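Local coordinates for 5-cytosine DNA methyltransferase (Entamoeba histolytica, PDB 3QV2), which probably transfers a methyl group from S-adenosyl-L-methionine to carbon 5 of cytosine in tRNA or DNA, and is seen here with S-adenosyl-L-homocysteine bound, at residues A[248-254]-A[269-274]; A[121-125]-A[176-180]; A[63-67]-A[106-111]; A[159-164]-A[312-317]. All blocks are in the same frame, centred on the assembly; numbering follows the deposited sequence.

Interaction 1 of 4, residues A[248-254]-A[269-274]; sequences SIYCPIE and KNLRYF
K269 reaches E254 beyond the end of a short antiparallel pairing, a single bridge between Y250 and R272, in what is probably the smaller, target-recognition part of this methyltransferase. The lysine chain bends at chi3 (77°), and NZ makes a salt bridge with E254 OE1 at 3.2 Å, a weak bond to an oxygen that also accepts from I258 N. N270 has positive phi, a backbone shape that asparagine tolerates well; its OD1 meets I253 CD1 and its backbone O lies against P252 CD. L271 CD2 lies 3.5 Å from C251 CB; branched leucine suits this buried position, where it also packs on I224 of strand 224-226. R272 supplies the paired bonds: Y250 N gives to R272 O at 2.9 Å, almost straight at 176°, and R272 N gives to Y250 O at 3.1 Å. Its long side chain runs alongside Y250 in the same direction, so that ring atom CD2 lies over a guanidinium face, 3.7 Å from NH2, with the two planes 68° apart; R272 NH1 forms a salt bridge with E278. Y273 CD1 meets I249 CG2 at 3.7 Å. Last, the flat ring of F274 receives Y250 CB over its face in a CH-pi contact, while S248 O approaches its edge, 3.4 Å from CD2.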
# COMPACT_ATOMS: atom_id res chain seq x y z
N SER A 248 10.89 -1.67 -11.73
CA SER A 248 11.76 -1.19 -12.80
C SER A 248 13.10 -0.71 -12.24
O SER A 248 13.23 -0.49 -11.03
CB SER A 248 11.09 -0.05 -13.56
OG SER A 248 9.82 -0.43 -14.07
N ILE A 249 14.08 -0.56 -13.11
CA ILE A 249 15.34 0.09 -12.75
C ILE A 249 15.53 1.34 -13.61
O ILE A 249 14.85 1.51 -14.61
CB ILE A 249 16.55 -0.85 -12.90
CG1 ILE A 249 16.65 -1.37 -14.34
CG2 ILE A 249 16.46 -2.00 -11.91
CD1 ILE A 249 17.88 -2.23 -14.58
N TYR A 250 16.47 2.19 -13.21
CA TYR A 250 16.59 3.51 -13.82
C TYR A 250 17.86 3.72 -14.65
O TYR A 250 18.95 3.31 -14.25
CB TYR A 250 16.49 4.59 -12.74
CG TYR A 250 16.75 6.00 -13.23
CD1 TYR A 250 15.91 6.60 -14.15
CD2 TYR A 250 17.83 6.73 -12.75
CE1 TYR A 250 16.14 7.89 -14.60
CE2 TYR A 250 18.07 8.02 -13.19
CZ TYR A 250 17.22 8.59 -14.11
OH TYR A 250 17.45 9.88 -14.55
N CYS A 251 17.69 4.36 -15.80
CA CYS A 251 18.81 4.75 -16.65
C CYS A 251 18.92 6.27 -16.65
O CYS A 251 18.03 6.96 -17.14
CB CYS A 251 18.61 4.23 -18.08
SG CYS A 251 19.95 4.65 -19.22
N PRO A 252 20.03 6.79 -16.11
CA PRO A 252 20.26 8.23 -15.95
C PRO A 252 20.86 8.86 -17.20
O PRO A 252 21.07 10.07 -17.24
CB PRO A 252 21.27 8.30 -14.80
CG PRO A 252 21.68 6.85 -14.50
CD PRO A 252 21.18 6.01 -15.63
N ILE A 253 21.13 8.04 -18.21
CA ILE A 253 21.75 8.52 -19.44
C ILE A 253 20.72 8.96 -20.48
O ILE A 253 20.97 9.88 -21.26
CB ILE A 253 22.70 7.47 -20.05
CG1 ILE A 253 24.15 7.74 -19.61
CG2 ILE A 253 22.61 7.47 -21.57
CD1 ILE A 253 24.35 7.75 -18.11
N GLU A 254 19.56 8.31 -20.49
CA GLU A 254 18.54 8.60 -21.49
C GLU A 254 17.21 9.03 -20.87
O GLU A 254 16.68 8.34 -20.00
CB GLU A 254 18.31 7.39 -22.39
CG GLU A 254 19.53 6.98 -23.20
CD GLU A 254 19.30 5.71 -23.99
OE1 GLU A 254 18.45 4.89 -23.58
OE2 GLU A 254 19.98 5.52 -25.02
N LYS A 269 25.23 2.20 -19.45
CA LYS A 269 24.10 3.10 -19.36
C LYS A 269 23.85 3.47 -17.91
O LYS A 269 22.79 3.99 -17.55
CB LYS A 269 22.85 2.47 -20.00
CG LYS A 269 23.10 1.93 -21.40
CD LYS A 269 21.83 1.38 -22.04
CE LYS A 269 20.93 2.50 -22.55
NZ LYS A 269 19.89 2.00 -23.49
N ASN A 270 24.83 3.17 -17.07
CA ASN A 270 24.80 3.52 -15.65
C ASN A 270 23.51 3.11 -14.94
O ASN A 270 22.99 3.85 -14.11
CB ASN A 270 25.04 5.02 -15.47
CG ASN A 270 26.42 5.44 -15.93
OD1 ASN A 270 26.68 5.56 -17.13
ND2 ASN A 270 27.32 5.68 -14.97
N LEU A 271 23.00 1.93 -15.27
CA LEU A 271 21.76 1.43 -14.68
C LEU A 271 21.90 1.24 -13.17
O LEU A 271 22.95 0.82 -12.69
CB LEU A 271 21.36 0.11 -15.34
CG LEU A 271 21.16 0.14 -16.85
CD1 LEU A 271 20.76 -1.23 -17.38
CD2 LEU A 271 20.13 1.19 -17.24
N ARG A 272 20.84 1.56 -12.44
CA ARG A 272 20.82 1.38 -10.99
C ARG A 272 19.41 1.11 -10.51
O ARG A 272 18.43 1.46 -11.17
CB ARG A 272 21.37 2.62 -10.29
CG ARG A 272 20.48 3.85 -10.40
CD ARG A 272 20.94 4.96 -9.47
NE ARG A 272 20.19 6.19 -9.67
CZ ARG A 272 19.08 6.52 -9.01
NH1 ARG A 272 18.58 5.69 -8.10
NH2 ARG A 272 18.46 7.66 -9.27
N TYR A 273 19.29 0.46 -9.35
CA TYR A 273 18.00 0.30 -8.70
C TYR A 273 17.57 1.65 -8.15
O TYR A 273 18.40 2.50 -7.84
CB TYR A 273 18.07 -0.70 -7.55
CG TYR A 273 18.59 -2.07 -7.94
CD1 TYR A 273 17.79 -2.97 -8.63
CD2 TYR A 273 19.86 -2.48 -7.58
CE1 TYR A 273 18.25 -4.22 -8.98
CE2 TYR A 273 20.34 -3.73 -7.92
CZ TYR A 273 19.53 -4.60 -8.61
OH TYR A 273 20.00 -5.84 -8.95
N PHE A 274 16.26 1.85 -8.03
CA PHE A 274 15.75 2.99 -7.29
C PHE A 274 16.05 2.78 -5.81
O PHE A 274 15.98 1.65 -5.32
CB PHE A 274 14.25 3.15 -7.50
CG PHE A 274 13.87 3.59 -8.89
CD1 PHE A 274 13.94 4.93 -9.25
CD2 PHE A 274 13.44 2.68 -9.84
CE1 PHE A 274 13.59 5.35 -10.52
CE2 PHE A 274 13.09 3.09 -11.11
CZ PHE A 274 13.16 4.42 -11.45

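Interaction 2 of 4, residues A[121-125]-A[176-180]; sequences NKPKH and MARLT. With SO4 (sulfate ion), chain D.
H125 turns its CG opposite the carbonyl carbon (chi1 -63°), while R178 places its own CG between backbone N and carbonyl carbon (chi1 70°), and from neighbouring places in the sheet the two side chains run side by side, pointing the same way. H125 CD2 comes 3.9 Å from R178 CB, and the imidazole and guanidinium planes stand 84° apart. The two residues form an antiparallel non-hydrogen-bonded pair where strand 125-130 meets strand 172-178, the reversed strand of the class I methyltransferase sheet. Just before the strand, K124 O lies 3.1 Å from R178 CB and accepts a weak bond from L179 N at 3.5 Å. A water at one face of the histidine ring donates to K124 O at 2.8 Å. L179 lays an apolar branch against the backbone of 122-124. The K124 side chain is solvent-exposed, and its NZ bonds O2 of a sulfate, probably from the crystallisation liquor, at 3.0 Å. R178 NE gives to T180 O at 2.9 Å, with the acceptor in the guanidinium plane. D323 balances R178 in a salt bridge with NH1. D324, which accepts from H125 NE2, would tend to favour a protonated histidine while the nearby arginine would oppose it, leaving its charge open.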
# COMPACT_ATOMS: atom_id res chain seq x y z
N ASN A 121 -20.87 -0.18 19.06
CA ASN A 121 -20.73 0.86 18.05
C ASN A 121 -19.85 0.41 16.89
O ASN A 121 -18.63 0.46 16.97
CB ASN A 121 -20.15 2.13 18.67
CG ASN A 121 -21.04 2.71 19.75
OD1 ASN A 121 -20.62 2.88 20.89
ND2 ASN A 121 -22.28 3.02 19.39
N LYS A 122 -20.49 -0.05 15.81
CA LYS A 122 -19.76 -0.42 14.61
C LYS A 122 -19.04 0.81 14.06
O LYS A 122 -19.56 1.92 14.14
CB LYS A 122 -20.72 -0.97 13.55
CG LYS A 122 -21.31 -2.33 13.90
CD LYS A 122 -22.22 -2.84 12.79
CE LYS A 122 -23.50 -2.03 12.69
NZ LYS A 122 -24.38 -2.21 13.88
N PRO A 123 -17.83 0.61 13.51
CA PRO A 123 -17.09 1.72 12.90
C PRO A 123 -17.93 2.37 11.80
O PRO A 123 -18.46 1.67 10.94
CB PRO A 123 -15.86 1.04 12.30
CG PRO A 123 -16.20 -0.42 12.23
CD PRO A 123 -17.11 -0.67 13.38
N LYS A 124 -18.04 3.69 11.84
CA LYS A 124 -18.86 4.41 10.86
C LYS A 124 -18.20 4.47 9.48
O LYS A 124 -18.86 4.76 8.49
CB LYS A 124 -19.17 5.82 11.36
CG LYS A 124 -19.96 5.85 12.67
CD LYS A 124 -20.20 7.27 13.15
CE LYS A 124 -20.97 7.28 14.46
NZ LYS A 124 -20.26 6.50 15.52
N HIS A 125 -16.90 4.20 9.44
CA HIS A 125 -16.17 4.17 8.17
C HIS A 125 -15.16 3.03 8.16
O HIS A 125 -14.43 2.82 9.14
CB HIS A 125 -15.46 5.50 7.91
CG HIS A 125 -16.39 6.66 7.76
ND1 HIS A 125 -16.88 7.37 8.83
CD2 HIS A 125 -16.93 7.23 6.65
CE1 HIS A 125 -17.67 8.33 8.39
NE2 HIS A 125 -17.72 8.27 7.08
N MET A 176 -14.58 0.70 0.10
CA MET A 176 -15.02 1.82 0.93
C MET A 176 -16.41 1.54 1.50
O MET A 176 -17.40 1.55 0.78
CB MET A 176 -15.03 3.11 0.12
CG MET A 176 -13.65 3.59 -0.29
SD MET A 176 -13.68 4.53 -1.83
CE MET A 176 -14.08 3.23 -2.99
N ALA A 177 -16.46 1.28 2.81
CA ALA A 177 -17.71 0.93 3.47
C ALA A 177 -18.04 1.91 4.58
O ALA A 177 -17.16 2.37 5.30
CB ALA A 177 -17.64 -0.49 4.01
N ARG A 178 -19.32 2.24 4.71
CA ARG A 178 -19.78 3.14 5.76
C ARG A 178 -21.28 2.97 5.99
O ARG A 178 -21.97 2.33 5.19
CB ARG A 178 -19.45 4.59 5.41
CG ARG A 178 -20.27 5.17 4.27
CD ARG A 178 -19.71 6.50 3.82
NE ARG A 178 -20.69 7.28 3.07
CZ ARG A 178 -20.42 8.41 2.43
NH1 ARG A 178 -19.18 8.90 2.45
NH2 ARG A 178 -21.37 9.06 1.78
N LEU A 179 -21.78 3.54 7.08
CA LEU A 179 -23.17 3.34 7.48
C LEU A 179 -24.13 4.33 6.81
O LEU A 179 -25.34 4.21 6.93
CB LEU A 179 -23.30 3.42 9.00
CG LEU A 179 -22.41 2.44 9.77
CD1 LEU A 179 -22.50 2.69 11.26
CD2 LEU A 179 -22.79 1.01 9.44
N THR A 180 -23.57 5.31 6.11
CA THR A 180 -24.38 6.26 5.36
C THR A 180 -24.23 6.02 3.86
O THR A 180 -23.14 5.69 3.39
CB THR A 180 -23.98 7.72 5.67
OG1 THR A 180 -22.65 7.96 5.21
CG2 THR A 180 -24.07 7.98 7.17
S SO4 D . -18.16 8.46 17.68
O1 SO4 D . -17.19 7.45 18.09
O2 SO4 D . -18.19 8.58 16.22
O3 SO4 D . -19.48 8.08 18.16
O4 SO4 D . -17.78 9.75 18.26
O HOH W 1 -20.80 6.75 7.97

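Interaction 3 of 4, residues A[63-67]-A[106-111]. With SAH (S-adenosyl-L-homocysteine), chain B.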
# COMPACT_ATOMS: atom_id res chain seq x y z
N ASN A 63 -1.84 -10.34 18.34
CA ASN A 63 -2.16 -11.05 17.11
C ASN A 63 -3.62 -10.90 16.72
O ASN A 63 -4.52 -11.17 17.53
CB ASN A 63 -1.79 -12.53 17.22
CG ASN A 63 -1.60 -13.19 15.87
OD1 ASN A 63 -2.56 -13.42 15.13
ND2 ASN A 63 -0.35 -13.50 15.53
N LEU A 64 -3.87 -10.48 15.49
CA LEU A 64 -5.22 -10.20 15.01
C LEU A 64 -6.03 -11.46 14.75
O LEU A 64 -7.23 -11.39 14.46
CB LEU A 64 -5.18 -9.32 13.76
CG LEU A 64 -5.08 -7.81 13.97
CD1 LEU A 64 -4.16 -7.47 15.12
CD2 LEU A 64 -4.64 -7.11 12.70
N ASP A 65 -5.39 -12.62 14.86
CA ASP A 65 -6.08 -13.89 14.69
C ASP A 65 -7.04 -14.17 15.84
O ASP A 65 -8.07 -14.82 15.65
CB ASP A 65 -5.08 -15.05 14.58
CG ASP A 65 -4.29 -15.01 13.29
OD1 ASP A 65 -4.69 -14.30 12.35
OD2 ASP A 65 -3.26 -15.72 13.21
N SER A 66 -6.71 -13.66 17.02
CA SER A 66 -7.45 -14.03 18.23
C SER A 66 -7.80 -12.85 19.13
O SER A 66 -8.32 -13.04 20.23
CB SER A 66 -6.65 -15.06 19.03
OG SER A 66 -5.42 -14.51 19.48
N ILE A 67 -7.50 -11.63 18.69
CA ILE A 67 -7.77 -10.45 19.51
C ILE A 67 -9.25 -10.39 19.92
O ILE A 67 -10.14 -10.60 19.10
CB ILE A 67 -7.36 -9.14 18.80
CG1 ILE A 67 -7.48 -7.96 19.77
CG2 ILE A 67 -8.20 -8.91 17.55
CD1 ILE A 67 -6.92 -6.66 19.23
N LYS A 106 -6.79 -15.67 8.26
CA LYS A 106 -7.47 -15.91 9.53
C LYS A 106 -7.74 -14.62 10.30
O LYS A 106 -8.79 -14.48 10.94
CB LYS A 106 -6.65 -16.87 10.39
CG LYS A 106 -7.37 -17.38 11.63
CD LYS A 106 -6.58 -18.49 12.30
CE LYS A 106 -7.34 -19.06 13.49
NZ LYS A 106 -7.56 -18.04 14.55
N SER A 107 -6.81 -13.68 10.23
CA SER A 107 -6.94 -12.42 10.97
C SER A 107 -8.07 -11.54 10.44
O SER A 107 -8.85 -10.98 11.22
CB SER A 107 -5.62 -11.65 10.97
OG SER A 107 -5.09 -11.54 9.66
N VAL A 108 -8.17 -11.42 9.12
CA VAL A 108 -9.18 -10.55 8.51
C VAL A 108 -10.58 -11.15 8.61
O VAL A 108 -11.57 -10.43 8.73
CB VAL A 108 -8.85 -10.21 7.04
CG1 VAL A 108 -9.03 -11.44 6.16
CG2 VAL A 108 -9.72 -9.06 6.55
N LEU A 109 -10.66 -12.48 8.56
CA LEU A 109 -11.93 -13.17 8.75
C LEU A 109 -12.39 -13.01 10.19
O LEU A 109 -13.58 -12.84 10.46
CB LEU A 109 -11.81 -14.65 8.39
CG LEU A 109 -11.68 -14.99 6.91
CD1 LEU A 109 -11.36 -16.47 6.72
CD2 LEU A 109 -12.95 -14.60 6.16
N HIS A 110 -11.44 -13.08 11.12
CA HIS A 110 -11.73 -12.93 12.54
C HIS A 110 -12.38 -11.58 12.82
O HIS A 110 -13.38 -11.51 13.53
CB HIS A 110 -10.44 -13.06 13.35
CG HIS A 110 -10.60 -12.77 14.80
ND1 HIS A 110 -11.49 -13.45 15.60
CD2 HIS A 110 -10.00 -11.86 15.60
CE1 HIS A 110 -11.42 -12.98 16.84
NE2 HIS A 110 -10.52 -12.02 16.86
N LEU A 111 -11.80 -10.52 12.27
CA LEU A 111 -12.30 -9.17 12.51
C LEU A 111 -13.75 -8.99 12.09
O LEU A 111 -14.53 -8.32 12.78
CB LEU A 111 -11.42 -8.14 11.80
CG LEU A 111 -9.96 -8.06 12.27
CD1 LEU A 111 -9.20 -6.99 11.49
CD2 LEU A 111 -9.90 -7.78 13.76
N SAH B . -0.47 -1.17 4.40
CA SAH B . 0.70 -1.29 5.25
CB SAH B . 1.28 -2.69 5.17
CG SAH B . 0.36 -3.85 4.86
SD SAH B . 1.11 -5.48 4.70
C SAH B . 1.71 -0.25 4.84
O SAH B . 2.94 -0.46 5.04
OXT SAH B . 1.33 0.85 4.30
C5' SAH B . 0.32 -6.61 5.82
C4' SAH B . 0.71 -6.57 7.25
O4' SAH B . -0.20 -7.33 7.97
C3' SAH B . 2.02 -7.19 7.42
O3' SAH B . 2.95 -6.23 7.79
C2' SAH B . 1.89 -8.19 8.45
O2' SAH B . 2.89 -8.02 9.40
C1' SAH B . 0.57 -7.95 9.04
N9 SAH B . 0.01 -9.15 9.59
C8 SAH B . -0.11 -10.37 9.05
N7 SAH B . -0.71 -11.15 9.97
C5 SAH B . -0.96 -10.40 11.07
C6 SAH B . -1.56 -10.69 12.30
N6 SAH B . -2.05 -12.01 12.60
N1 SAH B . -1.65 -9.69 13.21
C2 SAH B . -1.20 -8.46 12.96
N3 SAH B . -0.63 -8.17 11.78
C4 SAH B . -0.50 -9.11 10.83
O HOH W 2 -3.83 -14.13 9.79
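The imidazole of H110 is gripped by the loop 63-67 both over a face and at its edge. D65 O sits above one face, displaced toward the rim and 3.4 Å from H110 CG, and S66 CA lies over a face too. At the edge, NE2 donates to I67 O at 2.7 Å, nearly straight at 169° and with the acceptor in the ring plane. Histidine suits this place because its second nitrogen, ND1, can bond D114 four residues along the same helix, so the ring's rotation is fixed at two points. With CG anti to the backbone N (chi1 174°), the ring extends from the helix to the loop. The other flat group is the adenine of S-adenosyl-L-homocysteine. Adenine N6 donates to N63 OD1 at 2.9 Å. Adenine N1 accepts from L64 N at 3.3 Å, and the two bonds together are consistent with recognition of adenine. The same N63 OD1 takes D65 N on a lone pair at 3.0 Å, forming an Asx turn, which would help hold the amide oxygen in place for the base. A water joins loop to helix, donating to D65 OD1 at 2.7 Å and accepting from S107 OG at 2.9 Å. Small S107 lets the backbones come close, its CB lying 3.7 Å from L64 CB. Helix 106-115 sends L111 to W80 and M82 of strand 79-82, and V108 and L109 to helix 138-149, while L64 and I67 rest on F41 of strand 36-41.

Interaction 4 of 4, residues A[159-164]-A[312-317]; sequences CSPIDI and FVIAQL
V313 points its fork at the turn that follows strand 153-159, and its two methyl groups divide the work. CG1, anti to the backbone N (chi1 176°), meets C159 SG at 3.6 Å; CG2 lies 3.6 Å from P161 CA and also touches the proline ring, which crosses the valine obliquely. A beta-branched residue suits the spot because its two prongs reach two neighbours at once from a rigid stem. I164, just after the 3-10 segment 161-163, sends CD1 onto the helix, 3.8 Å from V313 CA and 4.1 Å from F312 CB. Q316 approaches from the opposite direction, with NE2 3.7 Å from I164 CD1, so the isoleucine packs against the amide through carbon while the amide's polar needs are met by others: NE2 donates to H189 O and E191. L317, one helical turn after V313, adds a looser touch on the cysteine sulfur. The turn holds its own shape: D163 OD2 accepts from S160 N at 2.9 Å, met from above the carboxylate plane, and D163 N returns a bond to S160 O at 2.8 Å. Proline, with no N-H to give, fits the start of such a turn. The contact thereby docks helix 311-321 near the end of the edge strand of the methyltransferase sheet, with Y174 of strand 172-178 touching C159, V313 and L317. No hydrogen bond crosses between the two segments; they are held by the fit of methyl groups, a proline ring, a thiol and a buried amide bonded to H189 and E191, which calls for shape rather than charge.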
# COMPACT_ATOMS: atom_id res chain seq x y z
N CYS A 159 -8.02 0.44 -9.34
CA CYS A 159 -7.35 1.52 -10.06
C CYS A 159 -5.85 1.54 -9.79
O CYS A 159 -5.36 0.85 -8.90
CB CYS A 159 -7.97 2.87 -9.71
SG CYS A 159 -7.80 3.35 -7.97
N SER A 160 -5.14 2.35 -10.56
CA SER A 160 -3.68 2.45 -10.46
C SER A 160 -3.27 3.91 -10.33
O SER A 160 -3.98 4.81 -10.79
CB SER A 160 -3.03 1.81 -11.68
OG SER A 160 -1.61 1.89 -11.62
N PRO A 161 -2.11 4.16 -9.70
CA PRO A 161 -1.60 5.53 -9.52
C PRO A 161 -1.49 6.30 -10.84
O PRO A 161 -1.65 7.52 -10.85
CB PRO A 161 -0.21 5.31 -8.92
CG PRO A 161 -0.34 4.02 -8.18
CD PRO A 161 -1.25 3.17 -9.02
N ILE A 162 -1.22 5.59 -11.93
CA ILE A 162 -1.10 6.24 -13.24
C ILE A 162 -2.42 6.88 -13.65
O ILE A 162 -2.45 7.83 -14.44
CB ILE A 162 -0.66 5.25 -14.33
CG1 ILE A 162 -1.74 4.19 -14.57
CG2 ILE A 162 0.67 4.60 -13.96
CD1 ILE A 162 -1.48 3.32 -15.78
N ASP A 163 -3.52 6.36 -13.11
CA ASP A 163 -4.85 6.87 -13.42
C ASP A 163 -5.03 8.30 -12.93
O ASP A 163 -5.83 9.05 -13.48
CB ASP A 163 -5.93 5.96 -12.84
CG ASP A 163 -5.91 4.57 -13.45
OD1 ASP A 163 -5.41 4.43 -14.59
OD2 ASP A 163 -6.40 3.62 -12.80
N ILE A 164 -4.29 8.68 -11.89
CA ILE A 164 -4.34 10.04 -11.38
C ILE A 164 -3.04 10.80 -11.63
O ILE A 164 -2.74 11.79 -10.96
CB ILE A 164 -4.68 10.09 -9.88
CG1 ILE A 164 -3.67 9.27 -9.07
CG2 ILE A 164 -6.09 9.58 -9.63
CD1 ILE A 164 -3.90 9.32 -7.58
N PHE A 312 -0.96 8.37 -2.60
CA PHE A 312 -1.61 9.25 -3.57
C PHE A 312 -3.04 8.80 -3.85
O PHE A 312 -3.98 9.57 -3.69
CB PHE A 312 -0.82 9.29 -4.88
CG PHE A 312 0.44 10.11 -4.80
CD1 PHE A 312 0.38 11.49 -4.67
CD2 PHE A 312 1.68 9.50 -4.88
CE1 PHE A 312 1.54 12.24 -4.61
CE2 PHE A 312 2.84 10.25 -4.82
CZ PHE A 312 2.77 11.62 -4.68
N VAL A 313 -3.18 7.54 -4.27
CA VAL A 313 -4.48 6.99 -4.63
C VAL A 313 -5.43 6.91 -3.44
O VAL A 313 -6.58 7.36 -3.51
CB VAL A 313 -4.34 5.59 -5.25
CG1 VAL A 313 -5.71 4.99 -5.52
CG2 VAL A 313 -3.51 5.64 -6.52
N ILE A 314 -4.94 6.34 -2.34
CA ILE A 314 -5.77 6.14 -1.16
C ILE A 314 -6.27 7.46 -0.59
O ILE A 314 -7.38 7.53 -0.05
CB ILE A 314 -5.01 5.36 -0.07
CG1 ILE A 314 -4.61 3.98 -0.59
CG2 ILE A 314 -5.86 5.23 1.18
CD1 ILE A 314 -3.91 3.12 0.44
N ALA A 315 -5.46 8.51 -0.70
CA ALA A 315 -5.85 9.83 -0.22
C ALA A 315 -7.14 10.29 -0.89
O ALA A 315 -8.05 10.78 -0.22
CB ALA A 315 -4.74 10.83 -0.46
N GLN A 316 -7.21 10.11 -2.20
CA GLN A 316 -8.39 10.52 -2.95
C GLN A 316 -9.61 9.66 -2.62
O GLN A 316 -10.73 10.17 -2.52
CB GLN A 316 -8.12 10.49 -4.46
CG GLN A 316 -7.11 11.51 -4.93
CD GLN A 316 -7.16 11.75 -6.42
OE1 GLN A 316 -8.16 11.44 -7.07
NE2 GLN A 316 -6.09 12.29 -6.98
N LEU A 317 -9.39 8.37 -2.44
CA LEU A 317 -10.48 7.44 -2.15
C LEU A 317 -11.03 7.64 -0.74
O LEU A 317 -12.22 7.47 -0.51
CB LEU A 317 -10.02 5.99 -2.36
CG LEU A 317 -9.54 5.67 -3.77
CD1 LEU A 317 -9.13 4.22 -3.89
CD2 LEU A 317 -10.61 6.02 -4.80

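Interaction 3 alone of the four touches the cofactor product, and its S107 side chain is about 11 Å from that of C86, the predicted catalytic cysteine. Interaction 4 stands further back, the side chain of V313 being about 12 Å from the ligand. Strand 172-178, in interaction 2, packs on helix 311-321, which carries half of interaction 4: M176 SD lies 3.5 Å from L317 O. Their segments alternate along the chain, tying the C-terminal helix into the sheet. Interaction 2 comes within about 8 Å of interaction 3 at the nearest atoms. Interaction 1 is far from the ligand site, its centre about 42 Å from that of interaction 3, though its nearest atoms are about 10 Å from interaction 4.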